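Local coordinates for CYTH domain-containing protein (Pyrococcus furiosus, PDB 1YEM), which is of unknown function but, as a CYTH-family protein related to class IV adenylyl cyclases, probably binds a triphosphate compound inside its barrel, at residues B[20-25]-B[130-135]; B[27-32]-B[152-157]; B[42-47]-B[90-95]; B[68-71]-B[77-80]; B[108-113]-B[119-124]. All coordinates share one frame; numbering follows the deposited sequence.

All five contacts belong to one CYTH domain, an antiparallel sheet of eight strands closed into a barrel. Interactions 1, 2 and 5 gather on one side of the chain's centre: 1 has its centre about 8 Å from those of both 2 and 5, shares helix 19-29 with 2, and uses strand 129-137, the sheet neighbour of strand 118-125 in 5. Interactions 3 and 4 lie about 18 Å apart between centres, and both reach the second subunit. Along the chain, 3 encloses 4 and precedes 5, while 1 and 2 bracket all three and interleave with each other. Interactions 1 to 3 thus lay helices on the barrel or join their ends, and two hairpins, 4 and 5, form parts of its wall.

Interaction 1: residues B[20-25]-B[130-135]; sequences EDFLHT and DFVDIE
Helix segment 20-25 runs beside strand segment 130-135 with no backbone bond between them; Phe-22 faces Val-132 with their CA atoms 8.9 Å apart, and the CA atoms of Glu-20 and Asp-130 are separated by 9.4 Å. Phe-22 reaches from the helix to the strand with CG anti to the backbone N (chi1 -175°), which carries the ring end to Val-132. There its CZ sits against both methyls of Val-132, 4.0 Å from CG2 and equally far from CG1, the two side chains roughly perpendicular. Val-122 and Ile-17 from the flanking strands, with Leu-155, also touch the Phe-22 ring, making it part of the apolar layer between helix 19-29 and the outside of the CYTH barrel. At the start of the segments two carboxylates approach, Glu-20 OE1 standing 4.4 Å from Asp-130 OD1. Arg-124 bridges the pair: its NH2 forms salt bridges to Glu-20 OE2 and Asp-130 OD1, and the latter oxygen also accepts a hydrogen bond from Leu-19 N. The acids are therefore probably kept compatible by one shared cation, so that helix and strand are joined by an apolar contact and a three-residue ionic cluster.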
# COMPACT_ATOMS: atom_id res chain seq x y z
N GLU B 20 21.77 -25.38 10.43
CA GLU B 20 21.69 -26.70 11.03
C GLU B 20 22.31 -26.66 12.44
O GLU B 20 21.59 -26.78 13.44
CB GLU B 20 22.36 -27.75 10.11
CG GLU B 20 21.64 -27.95 8.73
CD GLU B 20 21.93 -26.85 7.66
OE1 GLU B 20 22.81 -25.98 7.87
OE2 GLU B 20 21.28 -26.86 6.60
N ASP B 21 23.63 -26.44 12.52
CA ASP B 21 24.31 -26.14 13.81
C ASP B 21 23.43 -25.29 14.73
O ASP B 21 23.19 -25.64 15.89
CB ASP B 21 25.62 -25.37 13.60
CG ASP B 21 26.58 -26.06 12.65
OD1 ASP B 21 27.80 -25.78 12.72
OD2 ASP B 21 26.12 -26.86 11.83
N PHE B 22 22.94 -24.17 14.19
CA PHE B 22 22.25 -23.16 15.00
C PHE B 22 20.92 -23.62 15.55
O PHE B 22 20.53 -23.20 16.64
CB PHE B 22 22.06 -21.86 14.21
CG PHE B 22 21.47 -20.76 15.03
CD1 PHE B 22 20.11 -20.51 14.99
CD2 PHE B 22 22.27 -20.02 15.89
CE1 PHE B 22 19.55 -19.50 15.76
CE2 PHE B 22 21.72 -19.02 16.68
CZ PHE B 22 20.36 -18.76 16.61
N LEU B 23 20.20 -24.46 14.81
CA LEU B 23 18.90 -24.95 15.31
C LEU B 23 19.08 -25.93 16.49
O LEU B 23 18.18 -26.05 17.32
CB LEU B 23 18.03 -25.56 14.19
CG LEU B 23 17.01 -24.57 13.60
CD1 LEU B 23 16.53 -24.99 12.23
CD2 LEU B 23 15.82 -24.38 14.53
N HIS B 24 20.24 -26.61 16.55
CA HIS B 24 20.57 -27.39 17.75
C HIS B 24 20.81 -26.45 18.93
O HIS B 24 20.18 -26.60 19.97
CB HIS B 24 21.80 -28.29 17.55
CG HIS B 24 22.18 -29.05 18.79
ND1 HIS B 24 23.37 -28.86 19.46
CD2 HIS B 24 21.50 -29.99 19.51
CE1 HIS B 24 23.42 -29.65 20.52
NE2 HIS B 24 22.29 -30.34 20.57
N THR B 25 21.71 -25.49 18.74
CA THR B 25 22.00 -24.47 19.75
C THR B 25 20.72 -23.81 20.26
O THR B 25 20.55 -23.59 21.44
CB THR B 25 22.92 -23.37 19.18
OG1 THR B 25 24.08 -23.96 18.60
CG2 THR B 25 23.35 -22.40 20.27
N ASP B 130 22.40 -18.29 5.40
CA ASP B 130 21.62 -18.35 6.62
C ASP B 130 22.06 -17.30 7.63
O ASP B 130 23.25 -17.02 7.78
CB ASP B 130 21.74 -19.74 7.26
CG ASP B 130 21.22 -20.82 6.37
OD1 ASP B 130 21.64 -21.97 6.55
OD2 ASP B 130 20.41 -20.53 5.48
N PHE B 131 21.09 -16.73 8.32
CA PHE B 131 21.36 -15.66 9.26
C PHE B 131 20.35 -15.69 10.36
O PHE B 131 19.21 -16.11 10.15
CB PHE B 131 21.26 -14.28 8.57
CG PHE B 131 22.19 -14.11 7.41
CD1 PHE B 131 21.78 -14.45 6.12
CD2 PHE B 131 23.46 -13.58 7.59
CE1 PHE B 131 22.63 -14.27 5.02
CE2 PHE B 131 24.32 -13.39 6.50
CZ PHE B 131 23.89 -13.75 5.21
N VAL B 132 20.77 -15.24 11.54
CA VAL B 132 19.83 -14.90 12.59
C VAL B 132 19.91 -13.40 12.88
O VAL B 132 20.99 -12.83 13.02
CB VAL B 132 20.04 -15.76 13.88
CG1 VAL B 132 21.33 -15.43 14.59
CG2 VAL B 132 18.86 -15.56 14.81
N ASP B 133 18.74 -12.78 12.91
CA ASP B 133 18.58 -11.37 13.27
C ASP B 133 18.06 -11.35 14.70
O ASP B 133 17.03 -11.92 14.98
CB ASP B 133 17.56 -10.68 12.35
CG ASP B 133 18.10 -10.43 10.94
OD1 ASP B 133 19.15 -9.77 10.83
OD2 ASP B 133 17.48 -10.86 9.93
N ILE B 134 18.79 -10.70 15.60
CA ILE B 134 18.38 -10.59 17.00
C ILE B 134 17.90 -9.15 17.21
O ILE B 134 18.69 -8.22 17.09
CB ILE B 134 19.54 -10.98 17.97
CG1 ILE B 134 20.10 -12.36 17.57
CG2 ILE B 134 19.03 -11.02 19.39
CD1 ILE B 134 21.30 -12.84 18.41
N GLU B 135 16.62 -9.00 17.50
CA GLU B 135 15.94 -7.71 17.41
C GLU B 135 15.34 -7.31 18.75
O GLU B 135 14.88 -8.17 19.52
CB GLU B 135 14.79 -7.73 16.38
CG GLU B 135 15.14 -8.05 14.93

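Interaction 2: residues B[27-32]-B[152-157]; sequences NTFNPE and AKMLGL
A backbone carbonyl pressed against an aromatic ring marks this contact: Met-154 O approaches Phe-29 CZ to 3.3 Å, coming at the ring obliquely. Phe-29 stands near the end of helix 19-29, its CG anti to the carbonyl carbon (chi1 -60°), and the ring reaches across to the last turn of helix 141-154. Three groups meet it there. Besides the carbonyl, the side chain of Met-154 passes at a slant, CG 3.9 Å from Phe-29 CE1, and its extended CB-CG-SD part puts SD 5.0 Å from the Phe-29 ring centroid, 40° off the normal, in an oblique Met-aromatic contact. At the CD2 side of the ring, obliquely, comes Leu-155, whose CD2 touches Phe-29 CD2 at 3.7 Å; the two side chains run antiparallel as they pass. Helix 141-154 ends here in a Schellman motif, which sets the backbone around Met-154 and Leu-155. Leu-157 N bonds to Ala-152 O and Gly-156 N to Lys-153 O, with Gly-156 as the C-prime residue in positive phi. Leu-155 continues inward to Phe-22 and Thr-25, tying the ring's surroundings to the core under helix 19-29. With no hydrogen bond across it, the contact holds two helix ends together by apolar packing and a Met-aromatic contact, around a ring that remains largely at the surface.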
# COMPACT_ATOMS: atom_id res chain seq x y z
N ASN B 27 17.47 -25.06 20.08
CA ASN B 27 16.57 -26.02 20.75
C ASN B 27 17.01 -26.32 22.17
O ASN B 27 16.21 -26.68 23.03
CB ASN B 27 16.42 -27.34 19.93
CG ASN B 27 17.49 -28.42 20.27
OD1 ASN B 27 17.85 -28.62 21.43
ND2 ASN B 27 17.97 -29.12 19.25
N THR B 28 18.32 -26.20 22.38
CA THR B 28 18.94 -26.31 23.68
C THR B 28 18.34 -25.30 24.68
O THR B 28 18.06 -25.64 25.82
CB THR B 28 20.47 -26.12 23.53
OG1 THR B 28 21.05 -27.32 22.97
CG2 THR B 28 21.12 -25.82 24.83
N PHE B 29 18.16 -24.06 24.24
CA PHE B 29 17.47 -23.02 25.05
C PHE B 29 15.96 -23.01 24.77
O PHE B 29 15.21 -22.28 25.41
CB PHE B 29 18.07 -21.66 24.76
CG PHE B 29 19.52 -21.58 25.08
CD1 PHE B 29 19.94 -21.23 26.35
CD2 PHE B 29 20.46 -21.92 24.14
CE1 PHE B 29 21.28 -21.19 26.66
CE2 PHE B 29 21.81 -21.88 24.44
CZ PHE B 29 22.22 -21.51 25.71
N ASN B 30 15.56 -23.81 23.77
CA ASN B 30 14.16 -24.12 23.49
C ASN B 30 13.21 -22.91 23.70
O ASN B 30 12.43 -22.88 24.66
CB ASN B 30 13.73 -25.32 24.35
CG ASN B 30 12.44 -25.95 23.88
OD1 ASN B 30 12.17 -26.06 22.67
ND2 ASN B 30 11.62 -26.38 24.84
N PRO B 31 13.29 -21.90 22.80
CA PRO B 31 12.46 -20.69 22.91
C PRO B 31 11.07 -20.87 22.31
O PRO B 31 10.79 -21.87 21.65
CB PRO B 31 13.24 -19.68 22.07
CG PRO B 31 13.82 -20.52 20.97
CD PRO B 31 14.19 -21.83 21.64
N GLU B 32 10.24 -19.87 22.52
CA GLU B 32 8.89 -19.87 22.01
C GLU B 32 8.87 -19.63 20.48
O GLU B 32 9.41 -18.64 20.01
CB GLU B 32 8.10 -18.76 22.72
CG GLU B 32 6.60 -18.75 22.44
CD GLU B 32 5.99 -17.34 22.48
OE1 GLU B 32 4.78 -17.23 22.17
OE2 GLU B 32 6.71 -16.36 22.82
N ALA B 152 23.22 -13.15 22.01
CA ALA B 152 24.14 -13.68 21.02
C ALA B 152 25.25 -14.49 21.67
O ALA B 152 25.59 -15.56 21.19
CB ALA B 152 24.73 -12.55 20.20
N LYS B 153 25.82 -13.96 22.75
CA LYS B 153 26.93 -14.62 23.47
C LYS B 153 26.44 -15.91 24.14
O LYS B 153 27.14 -16.92 24.14
CB LYS B 153 27.56 -13.67 24.51
CG LYS B 153 28.36 -12.51 23.88
CD LYS B 153 29.79 -12.94 23.39
N MET B 154 25.23 -15.88 24.66
CA MET B 154 24.55 -17.08 25.14
C MET B 154 24.40 -18.18 24.08
O MET B 154 24.41 -19.37 24.42
CB MET B 154 23.17 -16.71 25.62
CG MET B 154 22.67 -17.56 26.72
SD MET B 154 21.12 -16.95 27.40
CE MET B 154 21.54 -15.18 27.48
N LEU B 155 24.23 -17.79 22.82
CA LEU B 155 24.09 -18.74 21.71
C LEU B 155 25.41 -19.04 21.02
O LEU B 155 25.43 -19.70 19.98
CB LEU B 155 23.09 -18.21 20.67
CG LEU B 155 21.65 -18.04 21.17
CD1 LEU B 155 20.82 -17.31 20.16
CD2 LEU B 155 21.04 -19.40 21.48
N GLY B 156 26.52 -18.54 21.58
CA GLY B 156 27.85 -18.83 21.06
C GLY B 156 28.23 -18.05 19.82
O GLY B 156 29.09 -18.49 19.06
N LEU B 157 27.61 -16.88 19.62
CA LEU B 157 27.88 -16.05 18.43
C LEU B 157 28.91 -14.97 18.76
O LEU B 157 28.94 -14.44 19.88
CB LEU B 157 26.59 -15.42 17.90
CG LEU B 157 25.50 -16.40 17.43
CD1 LEU B 157 24.13 -15.76 17.39
CD2 LEU B 157 25.87 -16.95 16.08

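Interaction 3: residues B[42-47]-B[90-95]; sequences VYFEVP and KAVEVF
Phe-95 comes onto Phe-44 chiefly with its beta carbon. Phe-95 CB stands over one face of the Phe-44 ring, 3.8 Å from the centroid and 22° off the normal, a CH-pi contact displaced toward the rim, where CZ is the nearest atom at 3.5 Å. The two side chains meet nearly at right angles, and their ring planes are inclined at 35° with centroids 5.4 Å apart, an oblique pair. Beyond CB, Phe-95 leads away from the strand, and its ring meets Phe-100 edge-to-face. Phe-44 itself has CG anti to the carbonyl carbon (chi1 -72°), an orientation that extends the ring from the strand toward the helix. In the CYTH barrel this lays helix 88-97 along the outside of the wall, its segment running nearly along strand 42-44 at 10.7 Å between axes. Val-92 adds to the contact: its CG1 lies 4.2 Å from Phe-44 CZ, and its CG2 looks across at Val-42 CG2. Replacing Phe-44 by an alanine would probably open a gap beneath Phe-95 CB and Val-92 CG1 and deprive Ile-102, Leu-52 and Ile-54 of a shared packing partner. The second subunit also covers the helix: Glu-93 OE2 here is hydrogen-bonded to Tyr-79 OH of that subunit, and Val-94 packs on its Val-81.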
# COMPACT_ATOMS: atom_id res chain seq x y z
N VAL B 42 10.43 -7.21 -2.71
CA VAL B 42 10.83 -6.38 -3.85
C VAL B 42 11.24 -4.99 -3.33
O VAL B 42 10.44 -4.29 -2.72
CB VAL B 42 9.68 -6.26 -4.88
CG1 VAL B 42 10.11 -5.44 -6.12
CG2 VAL B 42 9.19 -7.62 -5.31
N TYR B 43 12.49 -4.61 -3.55
CA TYR B 43 13.00 -3.32 -3.13
C TYR B 43 13.01 -2.37 -4.31
O TYR B 43 13.38 -2.76 -5.41
CB TYR B 43 14.42 -3.45 -2.58
CG TYR B 43 14.48 -4.01 -1.20
CD1 TYR B 43 14.50 -3.17 -0.08
CD2 TYR B 43 14.51 -5.40 -1.00
CE1 TYR B 43 14.56 -3.68 1.20
CE2 TYR B 43 14.57 -5.93 0.29
CZ TYR B 43 14.59 -5.07 1.38
OH TYR B 43 14.63 -5.58 2.67
N PHE B 44 12.64 -1.11 -4.05
CA PHE B 44 12.62 -0.06 -5.05
C PHE B 44 13.70 0.94 -4.74
O PHE B 44 13.85 1.32 -3.58
CB PHE B 44 11.27 0.66 -5.02
CG PHE B 44 10.16 -0.15 -5.56
CD1 PHE B 44 9.97 -0.25 -6.92
CD2 PHE B 44 9.29 -0.83 -4.72
CE1 PHE B 44 8.94 -1.01 -7.45
CE2 PHE B 44 8.25 -1.60 -5.24
CZ PHE B 44 8.08 -1.69 -6.61
N GLU B 45 14.41 1.41 -5.77
CA GLU B 45 15.51 2.36 -5.58
C GLU B 45 14.99 3.65 -5.01
O GLU B 45 14.10 4.28 -5.56
CB GLU B 45 16.23 2.66 -6.90
CG GLU B 45 17.04 1.50 -7.48
CD GLU B 45 17.61 1.80 -8.89
OE1 GLU B 45 17.89 2.99 -9.19
OE2 GLU B 45 17.78 0.83 -9.69
N VAL B 46 15.57 4.05 -3.89
CA VAL B 46 15.29 5.33 -3.26
C VAL B 46 16.60 5.82 -2.69
O VAL B 46 17.49 5.02 -2.42
CB VAL B 46 14.20 5.20 -2.13
CG1 VAL B 46 12.80 5.16 -2.72
CG2 VAL B 46 14.46 3.95 -1.23
N PRO B 47 16.75 7.13 -2.52
CA PRO B 47 17.99 7.59 -1.91
C PRO B 47 18.15 7.09 -0.48
O PRO B 47 17.18 7.09 0.27
CB PRO B 47 17.85 9.13 -1.91
CG PRO B 47 16.39 9.40 -2.07
CD PRO B 47 15.86 8.25 -2.89
N LYS B 90 -0.26 -5.69 -7.81
CA LYS B 90 -0.78 -4.34 -8.07
C LYS B 90 0.05 -3.24 -7.43
O LYS B 90 0.23 -2.17 -8.02
CB LYS B 90 -2.22 -4.23 -7.58
CG LYS B 90 -3.22 -4.94 -8.47
CD LYS B 90 -4.61 -4.76 -7.92
CE LYS B 90 -5.67 -5.24 -8.91
NZ LYS B 90 -7.00 -5.23 -8.23
N ALA B 91 0.56 -3.50 -6.22
CA ALA B 91 1.44 -2.56 -5.53
C ALA B 91 2.74 -2.39 -6.29
O ALA B 91 3.27 -1.28 -6.40
CB ALA B 91 1.71 -3.01 -4.11
N VAL B 92 3.26 -3.48 -6.82
CA VAL B 92 4.52 -3.41 -7.54
C VAL B 92 4.28 -2.56 -8.80
O VAL B 92 5.06 -1.65 -9.10
CB VAL B 92 5.06 -4.84 -7.93
CG1 VAL B 92 6.26 -4.71 -8.85
CG2 VAL B 92 5.41 -5.66 -6.67
N GLU B 93 3.18 -2.87 -9.49
CA GLU B 93 2.72 -2.13 -10.67
C GLU B 93 2.60 -0.64 -10.40
O GLU B 93 3.22 0.18 -11.09
CB GLU B 93 1.37 -2.68 -11.15
CG GLU B 93 0.91 -2.09 -12.47
CD GLU B 93 -0.46 -2.56 -12.90
OE1 GLU B 93 -0.98 -3.56 -12.34
OE2 GLU B 93 -1.01 -1.94 -13.83
N VAL B 94 1.86 -0.28 -9.36
CA VAL B 94 1.69 1.12 -9.04
C VAL B 94 3.04 1.82 -8.91
O VAL B 94 3.24 2.88 -9.49
CB VAL B 94 0.83 1.31 -7.77
CG1 VAL B 94 0.91 2.75 -7.24
CG2 VAL B 94 -0.62 0.95 -8.06
N PHE B 95 3.97 1.23 -8.17
CA PHE B 95 5.27 1.87 -7.93
C PHE B 95 6.14 1.98 -9.19
O PHE B 95 6.78 3.00 -9.40
CB PHE B 95 6.01 1.18 -6.77
CG PHE B 95 5.60 1.70 -5.45
CD1 PHE B 95 4.68 1.02 -4.68
CD2 PHE B 95 6.07 2.92 -5.01
CE1 PHE B 95 4.26 1.54 -3.46
CE2 PHE B 95 5.66 3.45 -3.79
CZ PHE B 95 4.76 2.75 -3.01

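Interaction 4: residues B[68-71]-B[77-80]; sequences KEIL and EFYE
Over one face of the Phe-78 ring hangs the ammonium group of Lys-68, NZ 4.7 Å from the centroid and only 11° off the normal, a cation-pi contact. The aliphatic part of the same lysine slants across on its way there, CD 3.8 Å from Phe-78 CD1. Ile-70 lies alongside Phe-78, roughly parallel to it, and sets its CG1 3.7 Å from Phe-78 CE1 in an oblique approach. Extended beyond CG, the Lys-68 chain also runs side by side with Glu-80; its NZ ends 4.5 Å from Glu-80 OE2, too far for a salt bridge. These four side chains share one face of the sheet. Glu-69 and Tyr-79 occupy the other, where Tyr-79 sends its OH to a hydrogen bond with Glu-93 of the second subunit. Beyond the last bridge, Leu-71 leans over the partner strand, bringing CD2 within 4.3 Å of Tyr-79 CB. The backbones are stitched antiparallel: Glu-69 and Tyr-79 form the hydrogen-bonded pair, Glu-69 N to Tyr-79 O 2.7 Å and Tyr-79 N to Glu-69 O 2.8 Å, and Leu-71 N binds Glu-77 O. This is a beta hairpin of the CYTH barrel. Lys-68 also touches Arg-53 and Glu-10, and such a charged inner face is consistent with the tunnel by which the family grips triphosphates.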
# COMPACT_ATOMS: atom_id res chain seq x y z
N LYS B 68 11.46 2.12 5.54
CA LYS B 68 12.39 2.30 6.66
C LYS B 68 13.32 3.49 6.46
O LYS B 68 13.69 3.82 5.34
CB LYS B 68 13.27 1.06 6.87
CG LYS B 68 12.55 -0.19 7.28
CD LYS B 68 13.54 -1.24 7.70
CE LYS B 68 12.90 -2.62 7.85
NZ LYS B 68 13.93 -3.64 8.16
N GLU B 69 13.70 4.11 7.56
CA GLU B 69 14.87 4.98 7.60
C GLU B 69 15.97 4.29 8.39
O GLU B 69 15.79 3.96 9.56
CB GLU B 69 14.55 6.34 8.23
CG GLU B 69 14.17 7.40 7.21
CD GLU B 69 13.32 8.50 7.83
OE1 GLU B 69 13.73 9.01 8.90
OE2 GLU B 69 12.25 8.84 7.24
N ILE B 70 17.10 4.08 7.72
CA ILE B 70 18.30 3.54 8.36
C ILE B 70 18.89 4.66 9.19
O ILE B 70 19.18 5.73 8.65
CB ILE B 70 19.33 3.07 7.32
CG1 ILE B 70 18.72 2.08 6.33
CG2 ILE B 70 20.52 2.43 8.01
CD1 ILE B 70 19.48 1.99 5.01
N LEU B 71 19.03 4.44 10.49
CA LEU B 71 19.41 5.50 11.44
C LEU B 71 20.88 5.44 11.86
O LEU B 71 21.29 6.21 12.74
CB LEU B 71 18.55 5.44 12.70
CG LEU B 71 17.03 5.48 12.57
CD1 LEU B 71 16.38 5.36 13.95
CD2 LEU B 71 16.56 6.75 11.86
N GLU B 77 19.90 -0.04 13.38
CA GLU B 77 18.99 0.92 13.96
C GLU B 77 18.10 1.46 12.86
O GLU B 77 18.59 2.05 11.87
CB GLU B 77 19.81 2.05 14.55
CG GLU B 77 19.49 2.45 15.95
CD GLU B 77 20.70 3.14 16.59
OE1 GLU B 77 21.61 2.42 17.07
OE2 GLU B 77 20.75 4.38 16.58
N PHE B 78 16.79 1.27 13.01
CA PHE B 78 15.85 1.59 11.95
C PHE B 78 14.62 2.27 12.47
O PHE B 78 14.13 1.95 13.54
CB PHE B 78 15.41 0.31 11.24
CG PHE B 78 16.51 -0.41 10.54
CD1 PHE B 78 16.81 -0.12 9.21
CD2 PHE B 78 17.24 -1.41 11.20
CE1 PHE B 78 17.85 -0.81 8.54
CE2 PHE B 78 18.26 -2.08 10.56
CZ PHE B 78 18.57 -1.78 9.21
N TYR B 79 14.10 3.21 11.69
CA TYR B 79 12.72 3.66 11.86
C TYR B 79 11.89 3.00 10.77
O TYR B 79 12.25 3.04 9.59
CB TYR B 79 12.60 5.18 11.79
CG TYR B 79 11.15 5.62 11.83
CD1 TYR B 79 10.37 5.38 12.97
CD2 TYR B 79 10.54 6.25 10.73
CE1 TYR B 79 9.02 5.76 13.02
CE2 TYR B 79 9.20 6.64 10.77
CZ TYR B 79 8.44 6.39 11.92
OH TYR B 79 7.12 6.76 11.99
N GLU B 80 10.78 2.39 11.15
CA GLU B 80 9.98 1.64 10.20
C GLU B 80 8.51 2.05 10.23
O GLU B 80 7.93 2.23 11.29
CB GLU B 80 10.11 0.13 10.48
CG GLU B 80 9.14 -0.74 9.65
CD GLU B 80 9.43 -2.22 9.74
OE1 GLU B 80 8.79 -2.99 9.00
OE2 GLU B 80 10.29 -2.63 10.55

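Interaction 5: residues B[108-113]-B[119-124]; sequences KKRWVY and TLEVNR
Strands 108-113 and 119-124 run antiparallel, axes 4.6 Å apart, with hydrogen-bonded pairs at Lys-109 with Arg-124, Trp-111 with Val-122 and Tyr-113 with Leu-120. Between those pairs, on the opposite face of the sheet, Arg-110 meets both Asn-123 and Glu-121. It lies beside Asn-123, CG anti to the backbone N (chi1 164°) and the chain bent further out, so that NE gives a fairly straight bond (155°) to Asn-123 OD1 at 3.0 Å. That oxygen sits at the guanidinium edge, close to its plane, while the amide stands almost perpendicular to it; NH1 adds a weak second bond to the same atom. Glu-121 takes one face instead: its carboxylate stacks on the guanidinium, planes 27° apart, with OE1 3.3 Å from Arg-110 NH1 in a salt bridge of charges alone. The two strands make a beta hairpin in the wall of the CYTH barrel, and this polar face, where Arg-55, Lys-108 and Asp-133 gather too, is consistent with the lining of a triphosphate tunnel. A methionine in place of Arg-110 would probably leave Glu-121 without its ionic mate and take both N-H donors from Asn-123 OD1. The other face carries Trp-111, Tyr-113, Leu-120 and Val-122, with Lys-109 and Arg-124 at one end. Trp-111 presents the edge atom CE3 to Val-122 O at 3.6 Å, and Tyr-113 CD2 reaches Val-122 CG2 at 4.0 Å, the side chains slanting across each other. Beyond them, Leu-26 of helix 19-29 touches Tyr-113 and Leu-120, and the Trp-111 ring meets Tyr-36.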
# COMPACT_ATOMS: atom_id res chain seq x y z
N LYS B 108 13.33 -15.44 0.89
CA LYS B 108 13.86 -16.02 2.09
C LYS B 108 12.75 -16.71 2.86
O LYS B 108 11.57 -16.37 2.72
CB LYS B 108 14.58 -14.96 2.95
CG LYS B 108 13.69 -13.85 3.55
CD LYS B 108 14.55 -12.59 4.03
CE LYS B 108 13.70 -11.61 4.89
NZ LYS B 108 14.38 -10.34 5.25
N LYS B 109 13.15 -17.72 3.62
CA LYS B 109 12.31 -18.35 4.64
C LYS B 109 12.73 -17.81 6.00
O LYS B 109 13.94 -17.62 6.28
CB LYS B 109 12.49 -19.86 4.62
CG LYS B 109 12.01 -20.51 3.34
CD LYS B 109 12.31 -22.02 3.31
CE LYS B 109 12.15 -22.58 1.88
NZ LYS B 109 11.80 -24.03 1.85
N ARG B 110 11.75 -17.55 6.86
CA ARG B 110 12.03 -16.98 8.15
C ARG B 110 11.20 -17.62 9.24
O ARG B 110 10.00 -17.72 9.11
CB ARG B 110 11.75 -15.50 8.14
CG ARG B 110 11.64 -14.91 9.53
CD ARG B 110 11.27 -13.52 9.48
NE ARG B 110 12.37 -12.75 9.00
CZ ARG B 110 12.30 -11.45 8.75
NH1 ARG B 110 13.39 -10.81 8.30
NH2 ARG B 110 11.14 -10.78 8.96
N TRP B 111 11.88 -18.04 10.31
CA TRP B 111 11.23 -18.53 11.52
C TRP B 111 11.44 -17.49 12.59
O TRP B 111 12.57 -17.07 12.83
CB TRP B 111 11.87 -19.83 12.01
CG TRP B 111 11.62 -21.05 11.14
CD1 TRP B 111 10.68 -22.02 11.34
CD2 TRP B 111 12.34 -21.43 9.97
NE1 TRP B 111 10.78 -22.99 10.37
CE2 TRP B 111 11.79 -22.64 9.51
CE3 TRP B 111 13.41 -20.86 9.27
CZ2 TRP B 111 12.27 -23.29 8.37
CZ3 TRP B 111 13.89 -21.50 8.14
CH2 TRP B 111 13.31 -22.71 7.70
N VAL B 112 10.35 -17.05 13.20
CA VAL B 112 10.41 -16.09 14.27
C VAL B 112 10.26 -16.83 15.60
O VAL B 112 9.31 -17.59 15.80
CB VAL B 112 9.33 -15.02 14.11
CG1 VAL B 112 9.42 -13.99 15.24
CG2 VAL B 112 9.46 -14.33 12.74
N TYR B 113 11.24 -16.62 16.49
CA TYR B 113 11.21 -17.12 17.87
C TYR B 113 11.25 -15.94 18.83
O TYR B 113 11.69 -14.86 18.46
CB TYR B 113 12.39 -18.05 18.13
CG TYR B 113 12.31 -19.33 17.35
CD1 TYR B 113 11.61 -20.42 17.85
CD2 TYR B 113 12.91 -19.44 16.09
CE1 TYR B 113 11.52 -21.59 17.13
CE2 TYR B 113 12.82 -20.62 15.36
CZ TYR B 113 12.12 -21.68 15.88
OH TYR B 113 12.02 -22.85 15.16
N THR B 119 13.51 -10.79 20.04
CA THR B 119 13.07 -11.60 18.92
C THR B 119 14.28 -12.19 18.19
O THR B 119 15.28 -11.50 17.96
CB THR B 119 12.22 -10.76 17.97
OG1 THR B 119 11.09 -10.29 18.68
CG2 THR B 119 11.75 -11.59 16.77
N LEU B 120 14.18 -13.47 17.85
CA LEU B 120 15.16 -14.15 17.01
C LEU B 120 14.51 -14.49 15.68
O LEU B 120 13.50 -15.21 15.64
CB LEU B 120 15.62 -15.43 17.65
CG LEU B 120 16.69 -15.30 18.72
CD1 LEU B 120 16.12 -14.60 19.92
CD2 LEU B 120 17.20 -16.67 19.10
N GLU B 121 15.07 -13.94 14.59
CA GLU B 121 14.57 -14.21 13.26
C GLU B 121 15.57 -15.02 12.51
O GLU B 121 16.58 -14.51 12.05
CB GLU B 121 14.27 -12.91 12.52
CG GLU B 121 13.27 -12.04 13.23
CD GLU B 121 12.90 -10.82 12.45
OE1 GLU B 121 13.70 -10.37 11.60
OE2 GLU B 121 11.80 -10.30 12.68
N VAL B 122 15.28 -16.31 12.38
CA VAL B 122 16.14 -17.23 11.67
C VAL B 122 15.78 -17.18 10.18
O VAL B 122 14.69 -17.54 9.78
CB VAL B 122 15.99 -18.65 12.23
CG1 VAL B 122 17.03 -19.57 11.64
CG2 VAL B 122 16.11 -18.62 13.78
N ASN B 123 16.73 -16.72 9.37
CA ASN B 123 16.54 -16.51 7.94
C ASN B 123 17.39 -17.40 7.06
O ASN B 123 18.62 -17.48 7.23
CB ASN B 123 16.85 -15.06 7.58
CG ASN B 123 15.95 -14.11 8.26
OD1 ASN B 123 14.93 -13.76 7.72
ND2 ASN B 123 16.29 -13.72 9.47
N ARG B 124 16.74 -18.07 6.12
CA ARG B 124 17.42 -18.79 5.07
C ARG B 124 17.12 -18.05 3.76
O ARG B 124 16.00 -18.07 3.25
CB ARG B 124 16.93 -20.24 5.02
CG ARG B 124 17.40 -21.00 3.82
CD ARG B 124 17.47 -22.48 4.12
NE ARG B 124 18.80 -22.86 4.62
CZ ARG B 124 19.17 -24.10 4.89
NH1 ARG B 124 18.32 -25.09 4.73
NH2 ARG B 124 20.39 -24.35 5.34